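PDB 2J4D: cryptochrome DASH, chloroplastic/mitochondrial from Arabidopsis thaliana, which repairs cyclobutane pyrimidine dimers in single-stranded DNA as a flavin- and folate-binding photolyase and may also serve as a blue-light photoreceptor. Local coordinates for residues A[266-271]-A[281-286]; A[308-313]-A[317-322]. All blocks are in the same frame, centred on the assembly; numbering follows the deposited sequence.

How the contacts relate
Read from the N terminus, the chain leaves helix 252-265, runs through 266-271 and the short helix 272-275, and comes back at 281-286, where contact 1 closes the first loop. It then passes helix 289-293 and climbs helix 299-312, whose last turns meet the start of helix 317-339 across a four-residue connection; this is contact 2. The two loops follow one another in series, neither enclosing nor crossing the other. They touch nonetheless: D267 OD1 takes a probable hydrogen bond from Y309 OH and forms a salt bridge with R313 NH1. The phosphate-binding loop of the FAD site is thereby linked, through 266-271, to the hairpin of helices.

Contact 1 (A[266-271]-A[281-286]); sequences KDLLKV and GPDYST. With FAD (flavin-adenine dinucleotide), chain C.
D283 and L268 meet at the surface of the FAD-binding domain of a class-1 photolyase, where the type I beta turn from P282 to S285 leads into the loop that holds the cofactor's diphosphate. The branch that does the touching is L268 CD1, which lies 3.7 Å from D283 CG and about equally far from both carboxylate oxygens, the two side chains crossing near a right angle. L268 carries CG anti to its carbonyl carbon (chi1 -67°), and from there CD1 extends to the carboxylate. K266 adds its aliphatic part: CD comes within 3.9 Å of D283 OD1. Its chain bends at the last torsion, leaving K266 NZ 4.3 Å from D283 OD1, too far for a salt bridge but near enough that the opposite charges probably attract. Methyl and methylene groups, rather than a direct polar bond, therefore make this contact.

The next shell fixes both sides. Segment 266-271 begins just past helix 252-265, where D267 takes positive phi, and V271 N bonds back to L268 O before helix 272-275 starts. L268 also rests on Y262 of helix 252-265, while K287 bonds P282 O and S285 OG, and R258 bonds T286 O. At the end of the turn the roles change: S285, its last residue, and T286 just after it serve the cofactor instead of segment 266-271. S285 OG donates to FAD O2P at 2.6 Å. One oxygen of the other phosphate, FAD O1A, is gripped twice by T286, from the backbone N at 3.1 Å, with a bent N-H...O angle of 138°, and from the side chain, T286 OG1 giving its proton to FAD O1A at 2.7 Å.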
ATOM      1  N   LYS A 266      10.863  20.088   0.888  1.00 24.26           N
ATOM      2  CA  LYS A 266      10.801  20.322   2.322  1.00 26.87           C
ATOM      3  C   LYS A 266      12.048  19.873   3.070  1.00 25.90           C
ATOM      4  O   LYS A 266      12.221  20.220   4.238  1.00 22.57           O
ATOM      5  CB  LYS A 266       9.561  19.653   2.918  1.00 27.33           C
ATOM      6  CG  LYS A 266       8.268  20.309   2.471  1.00 30.66           C
ATOM      7  CD  LYS A 266       7.058  19.611   3.061  1.00 36.80           C
ATOM      8  CE  LYS A 266       5.833  20.487   2.930  1.00 40.44           C
ATOM      9  NZ  LYS A 266       6.058  21.762   3.668  1.00 43.47           N
ATOM     10  N   ASP A 267      12.904  19.099   2.405  1.00 24.90           N
ATOM     11  CA  ASP A 267      14.157  18.638   3.013  1.00 25.82           C
ATOM     12  C   ASP A 267      13.911  18.009   4.391  1.00 26.64           C
ATOM     13  O   ASP A 267      14.648  18.253   5.346  1.00 27.16           O
ATOM     14  CB  ASP A 267      15.113  19.840   3.115  1.00 30.15           C
ATOM     15  CG  ASP A 267      16.568  19.437   3.314  1.00 33.16           C
ATOM     16  OD1 ASP A 267      16.972  18.347   2.856  1.00 31.34           O
ATOM     17  OD2 ASP A 267      17.317  20.238   3.914  1.00 32.86           O
ATOM     18  N   LEU A 268      12.875  17.182   4.489  1.00 23.65           N
ATOM     19  CA  LEU A 268      12.535  16.545   5.754  1.00 23.36           C
ATOM     20  C   LEU A 268      13.169  15.176   5.969  1.00 25.51           C
ATOM     21  O   LEU A 268      13.140  14.647   7.079  1.00 23.99           O
ATOM     22  CB  LEU A 268      11.018  16.413   5.878  1.00 24.05           C
ATOM     23  CG  LEU A 268      10.286  17.746   6.017  1.00 27.86           C
ATOM     24  CD1 LEU A 268       8.787  17.526   5.984  1.00 28.87           C
ATOM     25  CD2 LEU A 268      10.705  18.409   7.327  1.00 32.06           C
ATOM     26  N   LEU A 269      13.746  14.602   4.921  1.00 24.41           N
ATOM     27  CA  LEU A 269      14.342  13.279   5.051  1.00 27.02           C
ATOM     28  C   LEU A 269      15.412  13.212   6.126  1.00 25.80           C
ATOM     29  O   LEU A 269      15.516  12.210   6.836  1.00 26.61           O
ATOM     30  CB  LEU A 269      14.930  12.813   3.712  1.00 24.35           C
ATOM     31  CG  LEU A 269      15.574  11.418   3.733  1.00 29.03           C
ATOM     32  CD1 LEU A 269      14.560  10.393   4.227  1.00 24.61           C
ATOM     33  CD2 LEU A 269      16.093  11.059   2.340  1.00 26.92           C
ATOM     34  N   LYS A 270      16.193  14.278   6.266  1.00 28.24           N
ATOM     35  CA  LYS A 270      17.263  14.289   7.260  1.00 26.17           C
ATOM     36  C   LYS A 270      16.818  14.281   8.721  1.00 27.34           C
ATOM     37  O   LYS A 270      17.662  14.191   9.616  1.00 26.09           O
ATOM     38  CB  LYS A 270      18.197  15.476   7.020  1.00 28.87           C
ATOM     39  CG  LYS A 270      17.523  16.830   7.108  1.00 33.20           C
ATOM     40  CD  LYS A 270      18.547  17.935   6.942  1.00 36.97           C
ATOM     41  CE  LYS A 270      17.882  19.271   6.660  1.00 41.56           C
ATOM     42  NZ  LYS A 270      16.895  19.633   7.702  1.00 42.84           N
ATOM     43  N   VAL A 271      15.514  14.381   8.977  1.00 24.69           N
ATOM     44  CA  VAL A 271      15.016  14.350  10.361  1.00 27.48           C
ATOM     45  C   VAL A 271      13.913  13.314  10.526  1.00 26.71           C
ATOM     46  O   VAL A 271      13.286  13.210  11.588  1.00 25.97           O
ATOM     47  CB  VAL A 271      14.464  15.724  10.827  1.00 27.20           C
ATOM     48  CG1 VAL A 271      15.545  16.775  10.712  1.00 28.95           C
ATOM     49  CG2 VAL A 271      13.232  16.111  10.014  1.00 28.99           C
ATOM     50  N   GLY A 281      -0.471  15.443  11.108  1.00 29.82           N
ATOM     51  CA  GLY A 281       0.134  16.103   9.965  1.00 30.39           C
ATOM     52  C   GLY A 281       0.936  15.266   8.989  1.00 27.77           C
ATOM     53  O   GLY A 281       1.391  14.174   9.311  1.00 31.11           O
ATOM     54  N   PRO A 282       1.134  15.782   7.770  1.00 27.61           N
ATOM     55  CA  PRO A 282       1.878  15.121   6.698  1.00 24.31           C
ATOM     56  C   PRO A 282       3.385  15.083   6.908  1.00 26.37           C
ATOM     57  O   PRO A 282       4.050  14.144   6.482  1.00 25.93           O
ATOM     58  CB  PRO A 282       1.502  15.944   5.471  1.00 25.80           C
ATOM     59  CG  PRO A 282       1.359  17.327   6.040  1.00 25.74           C
ATOM     60  CD  PRO A 282       0.574  17.066   7.305  1.00 26.63           C
ATOM     61  N   ASP A 283       3.906  16.102   7.586  1.00 23.45           N
ATOM     62  CA  ASP A 283       5.336  16.247   7.832  1.00 25.23           C
ATOM     63  C   ASP A 283       6.101  15.211   8.654  1.00 21.53           C
ATOM     64  O   ASP A 283       7.286  15.016   8.409  1.00 22.83           O
ATOM     65  CB  ASP A 283       5.606  17.626   8.458  1.00 28.82           C
ATOM     66  CG  ASP A 283       5.618  18.750   7.436  1.00 33.90           C
ATOM     67  OD1 ASP A 283       5.088  18.571   6.320  1.00 35.99           O
ATOM     68  OD2 ASP A 283       6.155  19.832   7.760  1.00 37.37           O
ATOM     69  N   TYR A 284       5.463  14.546   9.616  1.00 22.20           N
ATOM     70  CA  TYR A 284       6.198  13.608  10.468  1.00 22.05           C
ATOM     71  C   TYR A 284       6.780  12.337   9.836  1.00 23.27           C
ATOM     72  O   TYR A 284       7.667  11.713  10.427  1.00 21.31           O
ATOM     73  CB  TYR A 284       5.355  13.228  11.706  1.00 21.25           C
ATOM     74  CG  TYR A 284       4.248  12.227  11.449  1.00 21.17           C
ATOM     75  CD1 TYR A 284       4.521  10.861  11.364  1.00 20.30           C
ATOM     76  CD2 TYR A 284       2.930  12.651  11.272  1.00 24.65           C
ATOM     77  CE1 TYR A 284       3.516   9.944  11.108  1.00 23.71           C
ATOM     78  CE2 TYR A 284       1.914  11.740  11.013  1.00 25.08           C
ATOM     79  CZ  TYR A 284       2.213  10.393  10.928  1.00 25.92           C
ATOM     80  OH  TYR A 284       1.222   9.496  10.623  1.00 25.16           O
ATOM     81  N   SER A 285       6.303  11.953   8.654  1.00 21.41           N
ATOM     82  CA  SER A 285       6.815  10.746   7.992  1.00 21.16           C
ATOM     83  C   SER A 285       6.684  10.877   6.481  1.00 20.12           C
ATOM     84  O   SER A 285       6.080  11.829   5.996  1.00 20.53           O
ATOM     85  CB  SER A 285       6.062   9.507   8.483  1.00 20.21           C
ATOM     86  OG  SER A 285       4.693   9.563   8.117  1.00 18.85           O
ATOM     87  N   THR A 286       7.235   9.928   5.726  1.00 17.57           N
ATOM     88  CA  THR A 286       7.173  10.045   4.273  1.00 17.54           C
ATOM     89  C   THR A 286       5.776  10.058   3.671  1.00 16.49           C
ATOM     90  O   THR A 286       5.554  10.714   2.650  1.00 16.66           O
ATOM     91  CB  THR A 286       7.938   8.906   3.546  1.00 17.89           C
ATOM     92  OG1 THR A 286       7.219   7.675   3.709  1.00 17.98           O
ATOM     93  CG2 THR A 286       9.367   8.767   4.088  1.00 18.85           C
TER
HETATM   94  PA  FAD C1498       7.093   5.684   7.052  1.00 21.50           P
HETATM   95  O1A FAD C1498       7.390   6.900   6.266  1.00 18.10           O
HETATM   96  O2A FAD C1498       7.444   5.632   8.491  1.00 19.34           O
HETATM   97  O5B FAD C1498       7.775   4.403   6.358  1.00 19.70           O
HETATM   98  C5B FAD C1498       8.170   4.441   4.969  1.00 16.55           C
HETATM   99  C4B FAD C1498       7.634   3.179   4.284  1.00 18.02           C
HETATM  100  O4B FAD C1498       8.168   2.040   4.956  1.00 17.38           O
HETATM  101  C3B FAD C1498       6.120   3.010   4.337  1.00 18.62           C
HETATM  102  O3B FAD C1498       5.448   3.784   3.357  1.00 18.28           O
HETATM  103  C2B FAD C1498       5.990   1.527   4.171  1.00 20.21           C
HETATM  104  O2B FAD C1498       5.941   1.076   2.835  1.00 20.32           O
HETATM  105  C1B FAD C1498       7.193   0.983   4.961  1.00 17.78           C
HETATM  106  N9A FAD C1498       6.913   0.612   6.364  1.00 18.60           N
HETATM  107  C8A FAD C1498       7.121   1.371   7.499  1.00 20.77           C
HETATM  108  N7A FAD C1498       6.769   0.737   8.609  1.00 22.73           N
HETATM  109  C5A FAD C1498       6.316  -0.492   8.182  1.00 19.35           C
HETATM  110  C6A FAD C1498       5.799  -1.607   8.883  1.00 19.58           C
HETATM  111  N6A FAD C1498       5.672  -1.674  10.202  1.00 19.70           N
HETATM  112  N1A FAD C1498       5.416  -2.707   8.133  1.00 16.00           N
HETATM  113  C2A FAD C1498       5.530  -2.682   6.763  1.00 19.84           C
HETATM  114  N3A FAD C1498       6.014  -1.649   6.033  1.00 18.69           N
HETATM  115  C4A FAD C1498       6.381  -0.576   6.785  1.00 20.89           C
HETATM  116  N1  FAD C1498       1.538  -0.630   5.944  1.00 15.24           N
HETATM  117  C2  FAD C1498       1.094  -0.788   4.648  1.00 18.86           C
HETATM  118  O2  FAD C1498       1.770  -0.425   3.703  1.00 17.70           O
HETATM  119  N3  FAD C1498      -0.162  -1.380   4.443  1.00 17.27           N
HETATM  120  C4  FAD C1498      -0.995  -1.818   5.470  1.00 19.67           C
HETATM  121  O4  FAD C1498      -2.101  -2.332   5.222  1.00 17.11           O
HETATM  122  C4X FAD C1498      -0.532  -1.651   6.798  1.00 17.71           C
HETATM  123  N5  FAD C1498      -1.305  -2.060   7.896  1.00 21.02           N
HETATM  124  C5X FAD C1498      -0.795  -1.997   9.194  1.00 19.35           C
HETATM  125  C6  FAD C1498      -1.520  -2.519  10.274  1.00 19.23           C
HETATM  126  C7  FAD C1498      -1.034  -2.471  11.601  1.00 16.32           C
HETATM  127  C7M FAD C1498      -1.864  -3.054  12.719  1.00 18.46           C
HETATM  128  C8  FAD C1498       0.251  -1.861  11.838  1.00 19.40           C
HETATM  129  C8M FAD C1498       0.854  -1.761  13.230  1.00 16.65           C
HETATM  130  C9  FAD C1498       0.989  -1.334  10.760  1.00 16.87           C
HETATM  131  C9A FAD C1498       0.491  -1.388   9.424  1.00 18.68           C
HETATM  132  N10 FAD C1498       1.215  -0.860   8.315  1.00 18.73           N
HETATM  133  C10 FAD C1498       0.745  -1.049   6.996  1.00 17.85           C
HETATM  134  C1' FAD C1498       2.651  -0.461   8.478  1.00 18.25           C
HETATM  135  C2' FAD C1498       2.929   1.022   8.796  1.00 17.63           C
HETATM  136  O2' FAD C1498       2.134   1.433   9.894  1.00 21.08           O
HETATM  137  C3' FAD C1498       2.609   1.883   7.576  1.00 20.13           C
HETATM  138  O3' FAD C1498       3.356   1.435   6.428  1.00 21.00           O
HETATM  139  C4' FAD C1498       2.946   3.376   7.738  1.00 18.54           C
HETATM  140  O4' FAD C1498       2.181   3.945   8.803  1.00 16.72           O
HETATM  141  C5' FAD C1498       2.635   4.098   6.434  1.00 19.82           C
HETATM  142  O5' FAD C1498       2.963   5.485   6.554  1.00 19.80           O
HETATM  143  P   FAD C1498       4.318   6.149   6.096  1.00 21.02           P
HETATM  144  O1P FAD C1498       4.403   5.895   4.648  1.00 18.41           O
HETATM  145  O2P FAD C1498       4.302   7.587   6.479  1.00 21.40           O
HETATM  146  O3P FAD C1498       5.492   5.510   6.954  1.00 18.92           O

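Contact 2 (A[308-313]-A[317-322]); sequences RYEKER and NSTYWV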
ATOM      1  N   ARG A 308      20.849   9.806  -3.888  1.00 20.13           N
ATOM      2  CA  ARG A 308      21.158  11.129  -4.401  1.00 20.04           C
ATOM      3  C   ARG A 308      21.106  12.159  -3.275  1.00 22.51           C
ATOM      4  O   ARG A 308      21.946  13.064  -3.206  1.00 21.45           O
ATOM      5  CB  ARG A 308      20.198  11.519  -5.531  1.00 23.60           C
ATOM      6  CG  ARG A 308      20.671  12.778  -6.257  1.00 23.58           C
ATOM      7  CD  ARG A 308      19.997  13.002  -7.605  1.00 29.10           C
ATOM      8  NE  ARG A 308      18.724  13.701  -7.480  1.00 32.57           N
ATOM      9  CZ  ARG A 308      17.547  13.095  -7.448  1.00 32.66           C
ATOM     10  NH1 ARG A 308      17.491  11.774  -7.536  1.00 34.00           N
ATOM     11  NH2 ARG A 308      16.432  13.808  -7.326  1.00 30.60           N
ATOM     12  N   TYR A 309      20.130  12.011  -2.384  1.00 19.97           N
ATOM     13  CA  TYR A 309      19.993  12.926  -1.257  1.00 20.63           C
ATOM     14  C   TYR A 309      21.233  12.852  -0.371  1.00 22.30           C
ATOM     15  O   TYR A 309      21.786  13.888   0.032  1.00 22.07           O
ATOM     16  CB  TYR A 309      18.760  12.566  -0.431  1.00 19.61           C
ATOM     17  CG  TYR A 309      18.453  13.529   0.702  1.00 21.16           C
ATOM     18  CD1 TYR A 309      17.559  14.586   0.523  1.00 21.10           C
ATOM     19  CD2 TYR A 309      19.027  13.359   1.964  1.00 20.91           C
ATOM     20  CE1 TYR A 309      17.237  15.446   1.575  1.00 23.22           C
ATOM     21  CE2 TYR A 309      18.715  14.209   3.018  1.00 22.47           C
ATOM     22  CZ  TYR A 309      17.817  15.250   2.820  1.00 25.80           C
ATOM     23  OH  TYR A 309      17.485  16.079   3.874  1.00 25.03           O
ATOM     24  N   GLU A 310      21.674  11.632  -0.074  1.00 21.16           N
ATOM     25  CA  GLU A 310      22.842  11.443   0.777  1.00 21.96           C
ATOM     26  C   GLU A 310      24.090  12.061   0.163  1.00 24.06           C
ATOM     27  O   GLU A 310      24.938  12.590   0.880  1.00 23.08           O
ATOM     28  CB  GLU A 310      23.084   9.952   1.057  1.00 22.94           C
ATOM     29  CG  GLU A 310      21.963   9.289   1.848  1.00 22.71           C
ATOM     30  CD  GLU A 310      22.391   7.995   2.498  1.00 26.81           C
ATOM     31  OE1 GLU A 310      23.197   7.258   1.888  1.00 31.72           O
ATOM     32  OE2 GLU A 310      21.910   7.704   3.614  1.00 29.07           O
ATOM     33  N   LYS A 311      24.195  12.007  -1.162  1.00 20.57           N
ATOM     34  CA  LYS A 311      25.351  12.569  -1.855  1.00 24.03           C
ATOM     35  C   LYS A 311      25.315  14.094  -1.933  1.00 23.89           C
ATOM     36  O   LYS A 311      26.316  14.766  -1.686  1.00 23.33           O
ATOM     37  CB  LYS A 311      25.437  12.007  -3.278  1.00 22.42           C
ATOM     38  CG  LYS A 311      26.584  12.575  -4.118  1.00 25.43           C
ATOM     39  CD  LYS A 311      26.556  12.009  -5.540  1.00 22.92           C
ATOM     40  CE  LYS A 311      27.767  12.446  -6.361  1.00 24.24           C
ATOM     41  NZ  LYS A 311      27.818  13.924  -6.582  1.00 24.35           N
ATOM     42  N   GLU A 312      24.153  14.637  -2.268  1.00 22.85           N
ATOM     43  CA  GLU A 312      24.013  16.074  -2.418  1.00 23.77           C
ATOM     44  C   GLU A 312      23.748  16.868  -1.146  1.00 24.98           C
ATOM     45  O   GLU A 312      24.182  18.019  -1.030  1.00 23.44           O
ATOM     46  CB  GLU A 312      22.913  16.369  -3.432  1.00 23.93           C
ATOM     47  CG  GLU A 312      23.222  15.884  -4.848  1.00 20.72           C
ATOM     48  CD  GLU A 312      22.052  16.104  -5.800  1.00 25.12           C
ATOM     49  OE1 GLU A 312      21.068  16.748  -5.381  1.00 27.44           O
ATOM     50  OE2 GLU A 312      22.112  15.641  -6.962  1.00 22.26           O
ATOM     51  N   ARG A 313      23.039  16.278  -0.191  1.00 25.04           N
ATOM     52  CA  ARG A 313      22.734  17.017   1.022  1.00 28.22           C
ATOM     53  C   ARG A 313      23.328  16.424   2.282  1.00 29.81           C
ATOM     54  O   ARG A 313      24.340  16.920   2.781  1.00 29.70           O
ATOM     55  CB  ARG A 313      21.219  17.196   1.157  1.00 22.80           C
ATOM     56  CG  ARG A 313      20.625  18.019   0.009  1.00 27.44           C
ATOM     57  CD  ARG A 313      19.146  18.297   0.195  1.00 25.87           C
ATOM     58  NE  ARG A 313      18.620  19.178  -0.845  1.00 28.17           N
ATOM     59  CZ  ARG A 313      17.365  19.623  -0.887  1.00 27.12           C
ATOM     60  NH1 ARG A 313      16.499  19.274   0.057  1.00 22.75           N
ATOM     61  NH2 ARG A 313      16.970  20.410  -1.877  1.00 28.63           N
ATOM     62  N   ASN A 317      21.434   9.073  10.219  1.00 23.35           N
ATOM     63  CA  ASN A 317      20.554   8.009  10.692  1.00 27.21           C
ATOM     64  C   ASN A 317      19.130   8.068  10.164  1.00 24.64           C
ATOM     65  O   ASN A 317      18.451   7.041  10.075  1.00 25.87           O
ATOM     66  CB  ASN A 317      20.541   7.984  12.216  1.00 32.88           C
ATOM     67  CG  ASN A 317      21.373   6.858  12.769  1.00 43.89           C
ATOM     68  OD1 ASN A 317      20.955   5.694  12.749  1.00 52.15           O
ATOM     69  ND2 ASN A 317      22.573   7.186  13.246  1.00 47.47           N
ATOM     70  N   SER A 318      18.678   9.266   9.815  1.00 24.08           N
ATOM     71  CA  SER A 318      17.333   9.431   9.289  1.00 24.30           C
ATOM     72  C   SER A 318      17.274   9.020   7.826  1.00 25.37           C
ATOM     73  O   SER A 318      16.311   8.381   7.396  1.00 24.96           O
ATOM     74  CB  SER A 318      16.869  10.879   9.432  1.00 22.85           C
ATOM     75  OG  SER A 318      16.535  11.160  10.781  1.00 24.69           O
ATOM     76  N   THR A 319      18.293   9.382   7.056  1.00 23.65           N
ATOM     77  CA  THR A 319      18.282   9.014   5.647  1.00 25.34           C
ATOM     78  C   THR A 319      18.322   7.498   5.536  1.00 26.75           C
ATOM     79  O   THR A 319      17.703   6.924   4.646  1.00 31.65           O
ATOM     80  CB  THR A 319      19.461   9.646   4.853  1.00 24.91           C
ATOM     81  OG1 THR A 319      20.717   9.165   5.351  1.00 20.58           O
ATOM     82  CG2 THR A 319      19.416  11.162   4.977  1.00 25.31           C
ATOM     83  N   TYR A 320      19.033   6.849   6.451  1.00 26.01           N
ATOM     84  CA  TYR A 320      19.107   5.402   6.446  1.00 22.93           C
ATOM     85  C   TYR A 320      17.810   4.768   6.951  1.00 25.44           C
ATOM     86  O   TYR A 320      17.368   3.738   6.431  1.00 23.86           O
ATOM     87  CB  TYR A 320      20.260   4.907   7.326  1.00 25.32           C
ATOM     88  CG  TYR A 320      20.145   3.433   7.661  1.00 26.90           C
ATOM     89  CD1 TYR A 320      20.381   2.450   6.692  1.00 27.38           C
ATOM     90  CD2 TYR A 320      19.706   3.022   8.919  1.00 25.45           C
ATOM     91  CE1 TYR A 320      20.176   1.098   6.971  1.00 26.14           C
ATOM     92  CE2 TYR A 320      19.496   1.675   9.205  1.00 27.63           C
ATOM     93  CZ  TYR A 320      19.730   0.720   8.230  1.00 29.57           C
ATOM     94  OH  TYR A 320      19.499  -0.608   8.516  1.00 31.58           O
ATOM     95  N   TRP A 321      17.199   5.380   7.960  1.00 21.49           N
ATOM     96  CA  TRP A 321      15.995   4.813   8.536  1.00 22.27           C
ATOM     97  C   TRP A 321      14.839   4.630   7.569  1.00 21.20           C
ATOM     98  O   TRP A 321      14.039   3.720   7.739  1.00 21.21           O
ATOM     99  CB  TRP A 321      15.534   5.617   9.756  1.00 22.73           C
ATOM    100  CG  TRP A 321      14.971   4.716  10.816  1.00 24.61           C
ATOM    101  CD1 TRP A 321      13.657   4.545  11.140  1.00 27.94           C
ATOM    102  CD2 TRP A 321      15.709   3.809  11.644  1.00 26.23           C
ATOM    103  NE1 TRP A 321      13.529   3.590  12.117  1.00 29.64           N
ATOM    104  CE2 TRP A 321      14.774   3.121  12.445  1.00 27.18           C
ATOM    105  CE3 TRP A 321      17.073   3.509  11.784  1.00 30.59           C
ATOM    106  CZ2 TRP A 321      15.155   2.149  13.378  1.00 30.36           C
ATOM    107  CZ3 TRP A 321      17.454   2.538  12.712  1.00 31.61           C
ATOM    108  CH2 TRP A 321      16.495   1.871  13.495  1.00 32.31           C
ATOM    109  N   VAL A 322      14.738   5.474   6.552  1.00 22.41           N
ATOM    110  CA  VAL A 322      13.646   5.291   5.611  1.00 22.96           C
ATOM    111  C   VAL A 322      13.858   3.936   4.927  1.00 23.04           C
ATOM    112  O   VAL A 322      12.900   3.238   4.609  1.00 21.27           O
ATOM    113  CB  VAL A 322      13.593   6.427   4.563  1.00 25.81           C
ATOM    114  CG1 VAL A 322      14.871   6.454   3.741  1.00 28.05           C
ATOM    115  CG2 VAL A 322      12.393   6.230   3.651  1.00 25.91           C
TER
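Helix 308-312 and helix 317-322 run antiparallel at 170°, their axes 10.8 Å apart, with E310 and T319 facing each other as the nearest CA pair of this helical hairpin. T319 supplies both kinds of contact. Its hydroxyl, held between the backbone N and the carbonyl carbon (chi1 63°), donates to E310: T319 OG1 lies 2.6 Å from E310 OE2 and meets the anti lone pair, the one turned away from the other carboxylate oxygen. The methyl branch points elsewhere, T319 CG2 resting obliquely against the Y309 ring, 3.7 Å from Y309 CE2. R313 CB sits over one face of that ring, W264 meets the ring edge-to-face, and the phenol OH reaches D267.

With an alanine here in place of the glutamate, the T319 hydroxyl would probably be left without its acceptor on the facing helix, and the two helices without this polar link. T319 N bonds to N316 OD1 of the connection, so the same residue is held at its backbone as well. A threonine between a carboxylate and a ring thus divides its two branches by polarity, its hydroxyl bonding one neighbour on the facing helix and its methyl packing on the other.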